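Local coordinates for uncharacterized protein (Aeropyrum pernix, PDB 3P1Z) that probably serves as a subunit of a tRNA-splicing endonuclease, a family that binds nucleic acid and cuts introns from precursor tRNA, at residues V22-C27 and G40-G45; V119-E124 and A150-T155; S146-I151 and I158-A163. All blocks are in the same frame, centred on the assembly; numbering follows the deposited sequence.

In the fold
Interaction 1 comes first along the chain and lies in the small antiparallel sheet of the SEN2-like N-terminal family region. Interactions 2 and 3 follow in the region of the catalytic C-terminal family. Their centres are about 29 and 31 Å from that of interaction 1, on the opposite side of the chain's centre. Interactions 2 and 3 have centres about 9 Å apart and share A150 and I151 on strand 146-152. That strand pairs with 115-123 on one side and 158-166 on the other, so the two contacts build three adjacent strands of one mixed sheet. Both also reach other protein chains, so this part of the sheet serves fold and assembly together.

Interaction 1: V22-C27 and G40-G45; sequences VFVEEC and GYLRKG
F23 sets the edge of its ring against the backbone of G45; CE1 is 3.5 Å from G45 CA, which lies near the ring plane. With CG anti to the backbone N (chi1 172°), the end of the side chain swings toward G45. The neighbouring CD1 of F23 lies 3.4 Å from G45 O. That same carbonyl oxygen accepts a nearly straight hydrogen bond from V24 N, 2.9 Å from G45 O. The N-H comes in tilted by 30° from the carbonyl plane. V24 points toward the other segment, and its CG2, the branch beside the backbone N, meets L42 CD1 at 3.7 Å. The two side chains cross at about a right angle. L42 also packs on C33, L36 and E37 of helix 30-38, so it lies between V24 and that helix. The C27-C33 disulfide ties the end of segment 22-27 to the same helix. G45 has positive phi, as does K44, where the chain turns between strands 42-43 and 46-47. V22 is backbone-bonded to L47, and the V24-G45 bond carries this pairing on to the mouth of the turn. The contact thus belongs to the four-stranded antiparallel sheet of the tRNA-intron endonuclease N-terminal domain, with helix 30-38 against it.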
# COMPACT_ATOMS: atom_id res chain seq x y z
N VAL A 22 40.45 7.67 8.98
CA VAL A 22 40.71 9.09 9.04
C VAL A 22 41.64 9.31 10.20
O VAL A 22 41.45 8.73 11.28
CB VAL A 22 39.41 9.90 9.25
CG1 VAL A 22 39.74 11.35 9.59
CG2 VAL A 22 38.54 9.81 8.02
N PHE A 23 42.66 10.13 9.96
CA PHE A 23 43.60 10.47 11.00
C PHE A 23 43.67 11.98 11.21
O PHE A 23 43.96 12.75 10.29
CB PHE A 23 44.99 9.90 10.73
CG PHE A 23 46.02 10.40 11.69
CD1 PHE A 23 45.70 10.48 13.02
CD2 PHE A 23 47.28 10.81 11.27
CE1 PHE A 23 46.61 10.97 13.95
CE2 PHE A 23 48.20 11.31 12.19
CZ PHE A 23 47.85 11.40 13.53
N VAL A 24 43.42 12.39 12.45
CA VAL A 24 43.53 13.79 12.81
C VAL A 24 45.00 14.20 12.97
O VAL A 24 45.75 13.60 13.74
CB VAL A 24 42.72 14.10 14.08
CG1 VAL A 24 42.86 15.57 14.46
CG2 VAL A 24 41.25 13.75 13.85
N GLU A 25 45.40 15.23 12.23
CA GLU A 25 46.77 15.72 12.30
C GLU A 25 46.91 17.03 13.09
O GLU A 25 47.96 17.27 13.69
CB GLU A 25 47.36 15.82 10.89
CG GLU A 25 47.32 14.50 10.13
CD GLU A 25 47.66 14.63 8.64
OE1 GLU A 25 46.91 15.32 7.91
OE2 GLU A 25 48.66 14.03 8.19
N GLU A 26 45.87 17.86 13.12
CA GLU A 26 45.93 19.15 13.81
C GLU A 26 44.66 19.47 14.61
O GLU A 26 43.55 19.38 14.08
CB GLU A 26 46.15 20.28 12.79
CG GLU A 26 47.56 20.39 12.22
CD GLU A 26 48.54 20.98 13.22
OE1 GLU A 26 48.10 21.72 14.13
OE2 GLU A 26 49.76 20.71 13.08
N CYS A 27 44.82 19.84 15.88
CA CYS A 27 43.67 20.29 16.68
C CYS A 27 43.74 21.79 16.95
O CYS A 27 44.66 22.27 17.61
CB CYS A 27 43.55 19.50 18.00
SG CYS A 27 43.00 17.77 17.83
N GLY A 40 34.48 9.02 22.78
CA GLY A 40 35.14 7.86 22.20
C GLY A 40 35.29 7.76 20.68
O GLY A 40 35.82 6.76 20.18
N TYR A 41 34.84 8.76 19.94
CA TYR A 41 34.96 8.70 18.49
C TYR A 41 36.42 8.82 18.03
O TYR A 41 36.87 8.07 17.15
CB TYR A 41 34.09 9.76 17.81
CG TYR A 41 32.61 9.46 17.90
CD1 TYR A 41 32.12 8.22 17.53
CD2 TYR A 41 31.71 10.41 18.35
CE1 TYR A 41 30.79 7.92 17.61
CE2 TYR A 41 30.36 10.13 18.43
CZ TYR A 41 29.91 8.88 18.06
OH TYR A 41 28.58 8.58 18.12
N LEU A 42 37.14 9.75 18.63
CA LEU A 42 38.55 9.99 18.32
C LEU A 42 39.45 9.47 19.43
O LEU A 42 39.45 9.98 20.55
CB LEU A 42 38.80 11.48 18.09
CG LEU A 42 40.26 11.95 18.10
CD1 LEU A 42 40.94 11.53 16.82
CD2 LEU A 42 40.33 13.45 18.26
N ARG A 43 40.22 8.44 19.11
CA ARG A 43 41.13 7.88 20.10
C ARG A 43 42.54 7.86 19.52
O ARG A 43 42.85 7.07 18.61
CB ARG A 43 40.67 6.48 20.54
CG ARG A 43 41.60 5.77 21.51
CD ARG A 43 41.84 6.57 22.80
NE ARG A 43 42.93 6.00 23.60
CZ ARG A 43 43.14 6.25 24.89
NH1 ARG A 43 42.33 7.07 25.55
NH2 ARG A 43 44.16 5.67 25.51
N LYS A 44 43.37 8.76 20.02
CA LYS A 44 44.73 8.93 19.52
C LYS A 44 44.74 9.24 18.05
O LYS A 44 45.29 8.49 17.24
CB LYS A 44 45.51 7.67 19.78
CG LYS A 44 45.02 7.04 21.04
CD LYS A 44 46.15 6.81 21.99
CE LYS A 44 47.39 6.37 21.21
NZ LYS A 44 48.60 6.26 22.08
N GLY A 45 44.10 10.35 17.71
CA GLY A 45 44.05 10.81 16.34
C GLY A 45 43.15 10.00 15.42
O GLY A 45 42.60 10.55 14.47

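Interaction 2: V119-E124 and A150-T155; sequences VLVLSE and AIVDRT
A parallel strand pair at the end of a beta-alpha-beta crossover joins 119-124 to 150-155, with helix 130-142 in the connection. V121 is level with A150, L122 with I151 and S123 with V152. A150 N donates to L120 O at 2.8 Å. L122 N then bonds to A150 O at 3.0 Å, and V152 N to L122 O at 3.1 Å. The last rung, E124 N to V152 O, is weak. Beside the backbone, V119 CG1 rests on A150 CB at 3.6 Å. Past the strand ends, E124 takes over the contact with its carboxylate. The chain is extended, with CG anti to the backbone N (chi1 173°), and reaches across R154 at a slant. E124 OE1 makes a salt bridge to R154 NH1 at 2.9 Å through its syn lone pair. The carboxylate and guanidinium planes stand 69° apart. E124 OE2 accepts from R154 N at 2.9 Å, met from well above the carboxylate plane, so both oxygens are gripped by one residue. OE1 has a second partner, a basic side chain of another protein chain, and R154 NH2 binds the backbone of that chain. V121, A150 and V152 pack on V88 of helix 83-95. Strand 158-166 continues the sheet beyond I151, while V119 is backbone-bonded to L108 of strand 107-112.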
# COMPACT_ATOMS: atom_id res chain seq x y z
N VAL A 119 19.46 0.39 15.33
CA VAL A 119 18.77 0.90 14.16
C VAL A 119 19.22 0.21 12.89
O VAL A 119 20.40 0.18 12.58
CB VAL A 119 18.91 2.43 13.98
CG1 VAL A 119 18.01 2.93 12.84
CG2 VAL A 119 18.60 3.18 15.28
N LEU A 120 18.26 -0.34 12.15
CA LEU A 120 18.56 -0.95 10.88
C LEU A 120 18.24 0.08 9.82
O LEU A 120 17.16 0.66 9.84
CB LEU A 120 17.72 -2.20 10.68
CG LEU A 120 17.88 -2.95 9.36
CD1 LEU A 120 19.24 -3.61 9.28
CD2 LEU A 120 16.79 -3.99 9.24
N VAL A 121 19.19 0.30 8.91
CA VAL A 121 19.04 1.28 7.83
C VAL A 121 18.62 0.57 6.56
O VAL A 121 19.30 -0.33 6.10
CB VAL A 121 20.35 2.05 7.56
CG1 VAL A 121 20.13 3.18 6.56
CG2 VAL A 121 20.92 2.61 8.85
N LEU A 122 17.49 0.99 5.99
CA LEU A 122 16.98 0.41 4.76
C LEU A 122 16.74 1.51 3.74
O LEU A 122 16.43 2.63 4.11
CB LEU A 122 15.67 -0.34 5.02
CG LEU A 122 15.69 -1.37 6.14
CD1 LEU A 122 14.27 -1.72 6.57
CD2 LEU A 122 16.45 -2.59 5.71
N SER A 123 16.87 1.17 2.46
CA SER A 123 16.83 2.15 1.37
C SER A 123 15.85 1.79 0.24
O SER A 123 16.04 0.80 -0.46
CB SER A 123 18.23 2.30 0.76
OG SER A 123 19.25 2.13 1.74
N GLU A 124 14.82 2.60 0.05
CA GLU A 124 13.92 2.42 -1.07
C GLU A 124 14.69 1.87 -2.26
O GLU A 124 15.75 2.39 -2.59
CB GLU A 124 13.27 3.74 -1.44
CG GLU A 124 12.43 3.71 -2.70
CD GLU A 124 11.63 4.98 -2.88
OE1 GLU A 124 11.10 5.19 -3.98
OE2 GLU A 124 11.52 5.78 -1.94
N ALA A 150 15.08 2.51 10.29
CA ALA A 150 15.15 3.82 9.64
C ALA A 150 15.10 3.65 8.13
O ALA A 150 15.99 3.05 7.52
CB ALA A 150 16.41 4.58 10.07
N ILE A 151 14.04 4.18 7.53
CA ILE A 151 13.89 4.09 6.10
C ILE A 151 14.21 5.41 5.45
O ILE A 151 13.65 6.45 5.78
CB ILE A 151 12.49 3.63 5.72
CG1 ILE A 151 12.25 2.25 6.33
CG2 ILE A 151 12.33 3.61 4.19
CD1 ILE A 151 10.96 2.13 7.05
N VAL A 152 15.13 5.36 4.51
CA VAL A 152 15.51 6.53 3.77
C VAL A 152 14.92 6.35 2.40
O VAL A 152 15.30 5.45 1.68
CB VAL A 152 17.05 6.62 3.68
CG1 VAL A 152 17.48 7.93 3.01
CG2 VAL A 152 17.66 6.48 5.06
N ASP A 153 13.98 7.20 2.03
CA ASP A 153 13.41 7.07 0.70
C ASP A 153 14.36 7.54 -0.41
O ASP A 153 15.45 8.09 -0.17
CB ASP A 153 12.05 7.79 0.58
CG ASP A 153 12.19 9.27 0.22
OD1 ASP A 153 11.28 9.84 -0.42
OD2 ASP A 153 13.20 9.88 0.58
N ARG A 154 13.92 7.31 -1.64
CA ARG A 154 14.75 7.52 -2.81
C ARG A 154 15.28 8.94 -2.90
O ARG A 154 16.21 9.19 -3.66
CB ARG A 154 13.97 7.17 -4.07
CG ARG A 154 13.01 8.23 -4.58
CD ARG A 154 12.31 7.70 -5.82
NE ARG A 154 11.16 8.49 -6.26
CZ ARG A 154 9.95 8.43 -5.71
NH1 ARG A 154 9.73 7.64 -4.68
NH2 ARG A 154 8.96 9.17 -6.18
N THR A 155 14.72 9.85 -2.11
CA THR A 155 15.10 11.25 -2.24
C THR A 155 16.02 11.68 -1.11
O THR A 155 16.72 12.68 -1.22
CB THR A 155 13.88 12.18 -2.34
OG1 THR A 155 13.40 12.51 -1.03
CG2 THR A 155 12.77 11.53 -3.15

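Interaction 3: S146-I151 and I158-A163; sequences SPIVAI and ITYYEA
A150 CB sits against the ring of Y160, 3.4 Å from Y160 CE1, approaching it obliquely. I148 CG2 touches the same ring farther along, 4.2 Å from Y160 CD1. I148 sends its other branch to the facing strand, where CD1 meets E162 CA at 3.7 Å. On this face of the sheet, V88 and L92 of helix 83-95 also pack on Y160. The other face holds V149, I151 and Y161. Y161 places its CG beside the backbone N (chi1 -65°), and the ring then turns an edge to both neighbours in the facing strand. I151 CD1 comes near the ring plane, 4.1 Å from Y161 CD2. V149 CG1 lies at the same ring's edge and packs on Y161 CB at 3.8 Å. These strands form an antiparallel beta hairpin, the last two strands of the mixed sheet. V149 with Y161 and I151 with T159 are hydrogen-bonded pairs; I148 with E162 and A150 with Y160 are non-hydrogen-bonded pairs. V149 N reaches Y161 O at 2.7 Å, and Y161 N returns a bond to V149 O. T159 and I151 exchange two further bonds. Y161 and E162 pair with an antiparallel strand of another protein chain, so the sheet continues across the interface. At the far end A163 N binds P147 O at 2.8 Å. Y160 OH is hydrogen-bonded to D91 of helix 83-95.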
# COMPACT_ATOMS: atom_id res chain seq x y z
N SER A 146 16.31 -2.08 21.68
CA SER A 146 14.99 -1.80 21.14
C SER A 146 15.10 -1.73 19.64
O SER A 146 15.86 -0.92 19.12
CB SER A 146 14.46 -0.48 21.68
OG SER A 146 14.71 -0.38 23.06
N PRO A 147 14.32 -2.55 18.93
CA PRO A 147 14.48 -2.69 17.48
C PRO A 147 14.03 -1.44 16.71
O PRO A 147 12.83 -1.16 16.63
CB PRO A 147 13.57 -3.88 17.13
CG PRO A 147 12.96 -4.34 18.44
CD PRO A 147 13.09 -3.20 19.39
N ILE A 148 14.96 -0.69 16.14
CA ILE A 148 14.56 0.48 15.37
C ILE A 148 14.79 0.27 13.89
O ILE A 148 15.72 -0.43 13.49
CB ILE A 148 15.22 1.77 15.89
CG1 ILE A 148 14.85 1.99 17.37
CG2 ILE A 148 14.82 2.98 15.05
CD1 ILE A 148 13.38 2.24 17.60
N VAL A 149 13.90 0.84 13.08
CA VAL A 149 14.05 0.78 11.63
C VAL A 149 14.04 2.20 11.06
O VAL A 149 13.16 3.01 11.34
CB VAL A 149 12.96 -0.12 10.98
CG1 VAL A 149 11.84 0.71 10.37
CG2 VAL A 149 13.56 -1.02 9.94
N ALA A 150 15.08 2.51 10.29
CA ALA A 150 15.15 3.82 9.64
C ALA A 150 15.10 3.65 8.13
O ALA A 150 15.99 3.05 7.52
CB ALA A 150 16.41 4.58 10.07
N ILE A 151 14.04 4.18 7.53
CA ILE A 151 13.89 4.09 6.10
C ILE A 151 14.21 5.41 5.45
O ILE A 151 13.65 6.45 5.78
CB ILE A 151 12.49 3.63 5.72
CG1 ILE A 151 12.25 2.25 6.33
CG2 ILE A 151 12.33 3.61 4.19
CD1 ILE A 151 10.96 2.13 7.05
N ILE A 158 14.11 10.61 5.76
CA ILE A 158 14.30 9.57 6.75
C ILE A 158 13.12 9.44 7.69
O ILE A 158 12.67 10.41 8.28
CB ILE A 158 15.52 9.86 7.62
CG1 ILE A 158 16.75 10.07 6.74
CG2 ILE A 158 15.72 8.74 8.64
CD1 ILE A 158 17.95 10.57 7.51
N THR A 159 12.65 8.21 7.85
CA THR A 159 11.60 7.92 8.81
C THR A 159 12.07 6.89 9.84
O THR A 159 12.89 6.03 9.54
CB THR A 159 10.33 7.40 8.14
OG1 THR A 159 10.16 8.08 6.89
CG2 THR A 159 9.15 7.68 9.01
N TYR A 160 11.56 7.01 11.05
CA TYR A 160 11.96 6.09 12.10
C TYR A 160 10.76 5.33 12.66
O TYR A 160 9.71 5.91 12.94
CB TYR A 160 12.67 6.84 13.23
CG TYR A 160 14.03 7.37 12.86
CD1 TYR A 160 15.14 6.53 12.78
CD2 TYR A 160 14.22 8.72 12.61
CE1 TYR A 160 16.39 7.01 12.46
CE2 TYR A 160 15.48 9.22 12.29
CZ TYR A 160 16.56 8.36 12.21
OH TYR A 160 17.79 8.86 11.88
N TYR A 161 10.93 4.02 12.81
CA TYR A 161 9.88 3.16 13.36
C TYR A 161 10.47 2.09 14.25
O TYR A 161 11.36 1.34 13.85
CB TYR A 161 9.10 2.49 12.23
CG TYR A 161 8.32 3.44 11.36
CD1 TYR A 161 7.12 4.00 11.79
CD2 TYR A 161 8.78 3.78 10.10
CE1 TYR A 161 6.41 4.87 10.99
CE2 TYR A 161 8.07 4.66 9.29
CZ TYR A 161 6.89 5.21 9.74
OH TYR A 161 6.18 6.08 8.93
N GLU A 162 9.98 2.02 15.48
CA GLU A 162 10.20 0.85 16.31
C GLU A 162 9.55 -0.32 15.61
O GLU A 162 8.43 -0.21 15.12
CB GLU A 162 9.55 1.05 17.66
CG GLU A 162 10.00 0.08 18.71
CD GLU A 162 9.91 0.66 20.11
OE1 GLU A 162 10.26 -0.07 21.06
OE2 GLU A 162 9.50 1.83 20.25
N ALA A 163 10.25 -1.45 15.55
CA ALA A 163 9.67 -2.69 15.02
C ALA A 163 9.87 -3.85 16.01
O ALA A 163 10.94 -4.43 16.09
CB ALA A 163 10.30 -3.01 13.67